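Local atomic coordinates of putative glutathionylspermidine synthase (Methylobacillus flagellatus, PDB entry 3N6X), a protein that is of unproven function but, with its circularly permuted ATP-grasp fold, probably catalyses an ATP-dependent ligation such as glutathionylspermidine synthesis. Residues D360-L365 with Q387-F392; T416-E419 with P424-V427. All blocks are in the same frame, centred on the assembly; numbering follows the deposited sequence.

Contact 1: D360-L365 with Q387-F392; sequences DNLAEL and QELEDF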
# COMPACT_ATOMS: atom_id res chain seq x y z
N ASP A 360 15.65 -24.24 10.66
CA ASP A 360 15.52 -25.68 10.47
C ASP A 360 14.74 -26.06 9.18
O ASP A 360 14.86 -27.18 8.71
CB ASP A 360 14.86 -26.34 11.71
CG ASP A 360 15.01 -27.85 11.76
OD1 ASP A 360 16.17 -28.34 11.68
OD2 ASP A 360 13.98 -28.54 11.87
N ASN A 361 13.93 -25.13 8.64
CA ASN A 361 13.10 -25.39 7.45
C ASN A 361 13.31 -24.31 6.38
O ASN A 361 12.41 -24.04 5.59
CB ASN A 361 11.63 -25.48 7.85
CG ASN A 361 11.35 -26.56 8.85
OD1 ASN A 361 11.17 -27.72 8.50
ND2 ASN A 361 11.34 -26.21 10.12
N LEU A 362 14.51 -23.73 6.34
CA LEU A 362 14.89 -22.63 5.46
C LEU A 362 14.63 -22.86 3.96
O LEU A 362 14.24 -21.92 3.26
CB LEU A 362 16.36 -22.24 5.72
CG LEU A 362 16.77 -20.81 5.39
CD1 LEU A 362 16.03 -19.81 6.26
CD2 LEU A 362 18.26 -20.62 5.57
N ALA A 363 14.83 -24.10 3.47
CA ALA A 363 14.65 -24.43 2.04
C ALA A 363 13.16 -24.53 1.60
O ALA A 363 12.89 -24.83 0.43
CB ALA A 363 15.39 -25.73 1.71
N GLU A 364 12.21 -24.31 2.54
CA GLU A 364 10.77 -24.40 2.28
C GLU A 364 10.08 -23.05 2.45
O GLU A 364 8.88 -22.93 2.18
CB GLU A 364 10.13 -25.42 3.23
CG GLU A 364 10.55 -26.86 2.98
CD GLU A 364 10.32 -27.76 4.18
OE1 GLU A 364 9.13 -28.02 4.51
OE2 GLU A 364 11.31 -28.19 4.81
N LEU A 365 10.82 -22.04 2.92
CA LEU A 365 10.25 -20.75 3.29
C LEU A 365 10.78 -19.59 2.48
O LEU A 365 11.77 -19.73 1.75
CB LEU A 365 10.48 -20.47 4.80
CG LEU A 365 9.99 -21.54 5.77
CD1 LEU A 365 10.60 -21.33 7.13
CD2 LEU A 365 8.47 -21.55 5.85
N GLN A 387 24.53 -23.94 -0.79
CA GLN A 387 25.49 -22.87 -0.47
C GLN A 387 24.81 -21.55 -0.13
O GLN A 387 25.03 -21.02 0.95
CB GLN A 387 26.52 -22.68 -1.61
CG GLN A 387 27.96 -23.06 -1.21
CD GLN A 387 28.55 -22.13 -0.16
OE1 GLN A 387 28.75 -22.52 0.99
NE2 GLN A 387 28.86 -20.90 -0.55
N GLU A 388 23.96 -21.03 -1.04
CA GLU A 388 23.25 -19.77 -0.79
C GLU A 388 22.28 -19.85 0.41
O GLU A 388 22.06 -18.83 1.08
CB GLU A 388 22.58 -19.21 -2.06
CG GLU A 388 21.72 -20.22 -2.82
CD GLU A 388 21.37 -19.82 -4.25
OE1 GLU A 388 21.64 -18.66 -4.63
OE2 GLU A 388 20.82 -20.67 -4.97
N LEU A 389 21.78 -21.07 0.73
CA LEU A 389 20.96 -21.30 1.92
C LEU A 389 21.81 -21.13 3.19
O LEU A 389 21.41 -20.39 4.10
CB LEU A 389 20.34 -22.71 1.88
CG LEU A 389 19.07 -22.87 1.06
CD1 LEU A 389 18.81 -24.32 0.75
CD2 LEU A 389 17.85 -22.28 1.78
N GLU A 390 23.02 -21.76 3.22
CA GLU A 390 23.97 -21.65 4.34
C GLU A 390 24.50 -20.22 4.48
O GLU A 390 24.76 -19.78 5.60
CB GLU A 390 25.14 -22.64 4.18
CG GLU A 390 24.83 -24.05 4.69
CD GLU A 390 24.65 -24.19 6.20
OE1 GLU A 390 25.24 -23.38 6.96
OE2 GLU A 390 23.95 -25.14 6.62
N ASP A 391 24.65 -19.49 3.34
CA ASP A 391 25.10 -18.09 3.34
C ASP A 391 24.06 -17.21 4.03
O ASP A 391 24.42 -16.39 4.89
CB ASP A 391 25.33 -17.59 1.89
CG ASP A 391 26.51 -18.21 1.16
OD1 ASP A 391 27.61 -18.30 1.76
OD2 ASP A 391 26.36 -18.52 -0.05
N PHE A 392 22.76 -17.38 3.65
CA PHE A 392 21.64 -16.60 4.21
C PHE A 392 21.44 -16.91 5.70
O PHE A 392 21.15 -16.00 6.48
CB PHE A 392 20.35 -16.85 3.41
CG PHE A 392 19.43 -15.64 3.39
CD1 PHE A 392 19.64 -14.60 2.50
CD2 PHE A 392 18.38 -15.54 4.29
CE1 PHE A 392 18.81 -13.48 2.50
CE2 PHE A 392 17.55 -14.41 4.30
CZ PHE A 392 17.77 -13.39 3.40
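Leu389 reaches out from helix 386-398 and lays its two methyl groups over the turn that follows helix 352-360, covering Leu362 and Ala363. The branches divide the work. CD1 of Leu389 meets CB of Ala363 at 3.8 Å, while CD2 of Leu389 sits against the backbone, 3.9 Å from the N of Ala363, and also touches the side chain of Leu362, with its CG 4.0 Å away. The two leucines run antiparallel side by side, each ending against backbone of the opposite segment, Leu362 at Leu389 and Leu389 at Ala363. Leu362 carries its CG anti to the backbone N (chi1 -154°), which sends the side chain across to the helix, where its CD2 rests 3.5 Å from the carbonyl O of Leu389. In Leu389 CG is anti to the carbonyl carbon (chi1 -83°), which points the side chain at the turn.

The turn itself is held by its own backbone: Glu364 N donates to Asn361 O at 3.1 Å, and a weak bond runs from Leu365 N to Leu362 O. Beneath, Leu379 of strand 378-380 touches Leu362, Leu389 and Phe392, and Val367 of strand 365-369 touches Leu362 and Phe392, so that helix and turn share one apolar floor on the antiparallel four-stranded sheet. Leu362 is buried, whereas Ala363 lies at the exposed margin. With methyl groups and backbone as the meeting surfaces, and neither hydrogen bonds nor paired charges between the segments, the attachment of the helix to this turn rests on van der Waals contact and the exclusion of water.

Contact 2: T416-E419 with P424-V427; sequences TLVE and PRHV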
# COMPACT_ATOMS: atom_id res chain seq x y z
N THR A 416 2.14 -11.79 -19.19
CA THR A 416 3.08 -10.70 -19.29
C THR A 416 3.93 -10.91 -20.52
O THR A 416 4.33 -12.04 -20.82
CB THR A 416 3.94 -10.66 -18.00
OG1 THR A 416 3.09 -10.82 -16.87
CG2 THR A 416 4.75 -9.37 -17.87
N LEU A 417 4.21 -9.82 -21.26
CA LEU A 417 5.04 -9.90 -22.45
C LEU A 417 6.51 -10.05 -22.09
O LEU A 417 7.12 -9.13 -21.53
CB LEU A 417 4.80 -8.69 -23.37
CG LEU A 417 3.50 -8.71 -24.16
CD1 LEU A 417 2.99 -7.32 -24.40
CD2 LEU A 417 3.67 -9.45 -25.48
N VAL A 418 7.07 -11.24 -22.37
CA VAL A 418 8.48 -11.58 -22.11
C VAL A 418 9.21 -11.87 -23.45
O VAL A 418 8.58 -11.80 -24.51
CB VAL A 418 8.63 -12.74 -21.08
CG1 VAL A 418 8.02 -12.35 -19.73
CG2 VAL A 418 8.00 -14.03 -21.61
N GLU A 419 10.53 -12.18 -23.40
CA GLU A 419 11.36 -12.46 -24.59
C GLU A 419 10.75 -13.54 -25.52
O GLU A 419 10.67 -13.33 -26.73
CB GLU A 419 12.79 -12.85 -24.18
N PRO A 424 3.32 -16.49 -18.29
CA PRO A 424 2.83 -16.13 -16.95
C PRO A 424 3.94 -15.56 -16.06
O PRO A 424 5.05 -16.09 -16.04
CB PRO A 424 2.32 -17.47 -16.39
CG PRO A 424 2.12 -18.35 -17.58
CD PRO A 424 3.19 -17.95 -18.53
N ARG A 425 3.64 -14.44 -15.36
CA ARG A 425 4.56 -13.80 -14.41
C ARG A 425 3.83 -13.45 -13.11
O ARG A 425 2.64 -13.16 -13.13
CB ARG A 425 5.24 -12.57 -15.02
CG ARG A 425 6.27 -12.91 -16.12
CD ARG A 425 7.44 -13.72 -15.58
NE ARG A 425 8.47 -13.95 -16.59
CZ ARG A 425 8.50 -15.01 -17.40
NH1 ARG A 425 7.53 -15.92 -17.36
NH2 ARG A 425 9.50 -15.17 -18.26
N HIS A 426 4.55 -13.51 -11.98
CA HIS A 426 3.97 -13.26 -10.66
C HIS A 426 3.61 -11.79 -10.43
O HIS A 426 4.38 -10.89 -10.77
CB HIS A 426 4.89 -13.79 -9.55
CG HIS A 426 5.09 -15.28 -9.60
ND1 HIS A 426 4.04 -16.16 -9.36
CD2 HIS A 426 6.21 -16.00 -9.86
CE1 HIS A 426 4.56 -17.37 -9.50
NE2 HIS A 426 5.86 -17.33 -9.79
N VAL A 427 2.41 -11.56 -9.88
CA VAL A 427 1.91 -10.20 -9.59
C VAL A 427 1.42 -10.07 -8.15
O VAL A 427 0.97 -11.06 -7.55
CB VAL A 427 0.77 -9.77 -10.57
CG1 VAL A 427 1.31 -9.48 -11.97
CG2 VAL A 427 -0.36 -10.80 -10.61
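The guanidinium of Arg425 has CG1 of Val418 over one face, 3.2 Å from its plane and nearer the edge than the centre, the nearest atom being NH2 of Arg425 at 3.5 Å. In the plane of the group, NH1 of Arg425 donates to the O of Pro424, the residue just before it, at 2.8 Å with an N-H...O angle of 156°. The donor stands above the plane of that carbonyl, 40° out of it. NE of Arg425 is bonded to the O of Leu451, so two backbone carbonyls fix the turn of the head.

Nearer the backbone, Thr416 crosses the arginine chain at about a right angle. Its OG1 lies 3.3 Å from CB of Arg425, and its CB 3.7 Å from CG of Arg425. A bend at chi2 (-64°) folds the arginine back so that its head comes beside Pro424. The Thr416 hydroxyl has its own partner in the O of Cys414.

The contact joins the two strands of the antiparallel hairpin 413-418 and 423-435, with Val449 of strand 446-450 touching both Thr416 and Arg425. Replacing Arg425 by a leucine would probably leave the carbonyls of Pro424 and Leu451 without these donors and take away the flat group against which Val418 CG1 packs. A buried, probably charged group is thus accommodated by two N-H bonds, from NE and NH1, to main-chain oxygens, while a valine methyl covers one face.

How the contacts relate
Both segments of contact 1 precede those of contact 2 in the sequence, and the centres of the two contacts lie 27 Å apart, with about 13 Å between nearest atoms; they do not touch. Each serves a different sheet. The turn leading into strand 365-369 and helix 386-398 pack against the antiparallel sheet that contains strands 365-369 and 403-407, whereas 416-419 and 424-427 come from two neighbouring strands, 413-418 and 423-435, of the large mixed sheet. Strand 403-407 of the former is followed directly by strand 413-418 of the latter. Both contacts belong to the circularly permuted ATP-grasp region and lie well off the centre of the chain, about 29 and 22 Å from it respectively.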